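6-carboxyhexanoate--coa ligase (Bacillus subtilis, PDB 5FLG) is an enzyme of the 6-carboxyhexanoate--CoA ligase family that binds phosphoaminophosphonic acid-adenylate ester, pimelic acid and magnesium. Local coordinates at residues M150-D154 and A155-K159. Residues are numbered along the deposited sequence; the frame is centred on the assembly and turned at random.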
ATOM      1  N   MET A 150       6.623  -6.688  14.176  1.00 28.82           N
ATOM      2  CA  MET A 150       7.844  -7.035  14.882  1.00 30.28           C
ATOM      3  C   MET A 150       9.037  -6.555  14.067  1.00 27.22           C
ATOM      4  O   MET A 150       8.940  -6.421  12.848  1.00 28.95           O
ATOM      5  CB  MET A 150       7.939  -8.517  15.126  1.00 32.46           C
ATOM      6  CG  MET A 150       8.214  -9.362  13.881  1.00 37.80           C
ATOM      7  SD  MET A 150       6.750  -9.584  12.872  1.00 36.59           S
ATOM      8  CE  MET A 150       7.253 -10.885  11.765  1.00 40.87           C
ATOM      9  N   ASP A 151      10.149  -6.280  14.731  1.00 29.63           N
ATOM     10  CA  ASP A 151      11.372  -5.818  14.024  1.00 26.69           C
ATOM     11  C   ASP A 151      12.521  -5.841  15.005  1.00 30.15           C
ATOM     12  O   ASP A 151      12.321  -6.121  16.204  1.00 27.01           O
ATOM     13  CB  ASP A 151      11.163  -4.393  13.538  1.00 28.06           C
ATOM     14  CG  ASP A 151      12.017  -4.032  12.289  1.00 33.20           C
ATOM     15  OD1 ASP A 151      13.038  -4.696  12.028  1.00 32.11           O
ATOM     16  OD2 ASP A 151      11.587  -3.134  11.539  1.00 26.13           O
ATOM     17  N   TRP A 152      13.720  -5.544  14.498  1.00 25.40           N
ATOM     18  CA  TRP A 152      14.943  -5.688  15.240  1.00 25.23           C
ATOM     19  C   TRP A 152      15.879  -4.625  14.678  1.00 32.73           C
ATOM     20  O   TRP A 152      16.343  -4.779  13.573  1.00 28.76           O
ATOM     21  CB  TRP A 152      15.530  -7.063  14.953  1.00 24.82           C
ATOM     22  CG  TRP A 152      16.632  -7.449  15.861  1.00 23.82           C
ATOM     23  CD1 TRP A 152      17.425  -6.610  16.575  1.00 23.95           C
ATOM     24  CD2 TRP A 152      17.204  -8.743  15.997  1.00 23.22           C
ATOM     25  NE1 TRP A 152      18.397  -7.312  17.215  1.00 23.27           N
ATOM     26  CE2 TRP A 152      18.288  -8.630  16.868  1.00 23.74           C
ATOM     27  CE3 TRP A 152      16.929  -9.982  15.435  1.00 22.67           C
ATOM     28  CZ2 TRP A 152      18.966  -9.737  17.353  1.00 21.76           C
ATOM     29  CZ3 TRP A 152      17.679 -11.045  15.804  1.00 23.01           C
ATOM     30  CH2 TRP A 152      18.693 -10.932  16.758  1.00 21.22           C
ATOM     31  N   PRO A 153      16.024  -3.500  15.378  1.00 33.76           N
ATOM     32  CA  PRO A 153      16.946  -2.446  14.964  1.00 34.90           C
ATOM     33  C   PRO A 153      18.298  -2.982  14.505  1.00 37.82           C
ATOM     34  O   PRO A 153      18.993  -3.747  15.231  1.00 31.15           O
ATOM     35  CB  PRO A 153      17.079  -1.579  16.216  1.00 36.70           C
ATOM     36  CG  PRO A 153      15.770  -1.802  16.961  1.00 38.07           C
ATOM     37  CD  PRO A 153      15.406  -3.233  16.701  1.00 34.25           C
ATOM     38  N   ASP A 154      18.624  -2.659  13.255  1.00 29.57           N
ATOM     39  CA  ASP A 154      19.809  -3.208  12.651  1.00 33.97           C
ATOM     40  C   ASP A 154      21.070  -3.185  13.525  1.00 26.48           C
ATOM     41  O   ASP A 154      21.882  -4.105  13.502  1.00 31.13           O
ATOM     42  CB  ASP A 154      20.094  -2.480  11.338  1.00 37.75           C
ATOM     43  CG  ASP A 154      20.967  -3.290  10.444  1.00 46.01           C
ATOM     44  OD1 ASP A 154      20.521  -4.414  10.082  1.00 58.75           O
ATOM     45  OD2 ASP A 154      22.176  -2.959  10.352  1.00 51.28           O
ATOM     46  N   ALA A 155      21.308  -2.085  14.187  1.00 28.32           N
ATOM     47  CA  ALA A 155      22.590  -1.904  14.886  1.00 33.15           C
ATOM     48  C   ALA A 155      22.734  -2.939  15.998  1.00 30.39           C
ATOM     49  O   ALA A 155      23.776  -3.598  16.160  1.00 30.61           O
ATOM     50  CB  ALA A 155      22.661  -0.486  15.447  1.00 35.74           C
ATOM     51  N   ASN A 156      21.614  -3.229  16.650  1.00 32.56           N
ATOM     52  CA  ASN A 156      21.626  -4.223  17.724  1.00 27.41           C
ATOM     53  C   ASN A 156      21.724  -5.622  17.120  1.00 23.75           C
ATOM     54  O   ASN A 156      22.547  -6.420  17.519  1.00 27.04           O
ATOM     55  CB  ASN A 156      20.384  -4.016  18.587  1.00 27.71           C
ATOM     56  CG  ASN A 156      20.259  -5.046  19.704  1.00 29.07           C
ATOM     57  OD1 ASN A 156      19.844  -6.150  19.441  1.00 28.11           O
ATOM     58  ND2 ASN A 156      20.934  -4.794  20.801  1.00 29.93           N
ATOM     59  N   PHE A 157      21.061  -5.846  15.999  1.00 27.80           N
ATOM     60  CA  PHE A 157      21.219  -7.116  15.298  1.00 26.89           C
ATOM     61  C   PHE A 157      22.640  -7.404  14.843  1.00 27.56           C
ATOM     62  O   PHE A 157      23.149  -8.519  15.018  1.00 27.46           O
ATOM     63  CB  PHE A 157      20.306  -7.185  14.072  1.00 25.62           C
ATOM     64  CG  PHE A 157      20.561  -8.383  13.204  1.00 26.48           C
ATOM     65  CD1 PHE A 157      20.167  -9.647  13.617  1.00 28.70           C
ATOM     66  CD2 PHE A 157      21.141  -8.247  11.936  1.00 30.81           C
ATOM     67  CE1 PHE A 157      20.523 -10.775  12.884  1.00 28.08           C
ATOM     68  CE2 PHE A 157      21.427  -9.360  11.166  1.00 29.90           C
ATOM     69  CZ  PHE A 157      21.084 -10.629  11.629  1.00 32.10           C
ATOM     70  N   GLU A 158      23.313  -6.414  14.266  1.00 32.00           N
ATOM     71  CA  GLU A 158      24.693  -6.645  13.819  1.00 33.48           C
ATOM     72  C   GLU A 158      25.603  -7.019  14.985  1.00 30.65           C
ATOM     73  O   GLU A 158      26.426  -7.951  14.894  1.00 29.73           O
ATOM     74  CB  GLU A 158      25.229  -5.395  13.120  1.00 38.88           C
ATOM     75  CG  GLU A 158      24.604  -5.123  11.755  1.00 45.92           C
ATOM     76  CD  GLU A 158      25.306  -5.843  10.593  1.00 55.01           C
ATOM     77  OE1 GLU A 158      26.545  -6.030  10.650  1.00 72.14           O
ATOM     78  OE2 GLU A 158      24.630  -6.214   9.598  1.00 58.80           O
ATOM     79  N   LYS A 159      25.408  -6.359  16.110  1.00 32.81           N
ATOM     80  CA  LYS A 159      26.153  -6.713  17.311  1.00 38.24           C
ATOM     81  C   LYS A 159      25.850  -8.132  17.759  1.00 38.96           C
ATOM     82  O   LYS A 159      26.765  -8.944  17.946  1.00 34.42           O
ATOM     83  CB  LYS A 159      25.819  -5.750  18.439  1.00 41.60           C
ATOM     84  CG  LYS A 159      26.832  -5.801  19.549  1.00 50.12           C
ATOM     85  CD  LYS A 159      26.932  -4.491  20.316  1.00 59.26           C
ATOM     86  CE  LYS A 159      28.226  -4.473  21.119  1.00 66.34           C
ATOM     87  NZ  LYS A 159      28.418  -3.216  21.896  1.00 74.52           N
TER
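Trp-152 and Phe-157 pack edge to face where short strand 150-151 turns into the first turn of helix 154-164, with Pro-153 as N-cap. The edge of the Phe-157 ring faces the six-membered ring of Trp-152, with planes 75° apart and centroids 4.9 Å apart. CD1 of Phe-157 comes within 3.6 Å of CZ3 of Trp-152. Beside it, CB of Phe-157 sits over the five-membered ring, 3.7 Å from its centroid, in a CH-pi contact. Both residues are buried. Trp-152 also meets Trp-160, and Leu-176 and Lys-173 of helix 170-184.

The indole is held in its own plane as well. Its NE1 donates to OD1 of Asn-156 at 2.9 Å, with an N-H...O angle of 159°. The donor meets a lone pair in the carbonyl plane. Asn-156 reaches it with CG anti to its backbone N (chi1 177°). The same OD1 accepts a second hydrogen bond, from the backbone N of Trp-254. This bond ties the start of the helix to the chain just after strand 250-252.

At the helix start Pro-153 O accepts Phe-157 N, and weakly Asn-156 N; Glu-158 N bonds to Asp-154 O.

The outer side is looser. Pro-153, Asp-154 and Glu-158 are exposed there. The carboxylates of Asp-154 and Glu-158 lie alongside each other. Their like charges probably disfavour a closer approach. OD2 of Asp-154 stays 4.1 Å from OE2 of Glu-158 and touches CG of Glu-158 at 3.5 Å.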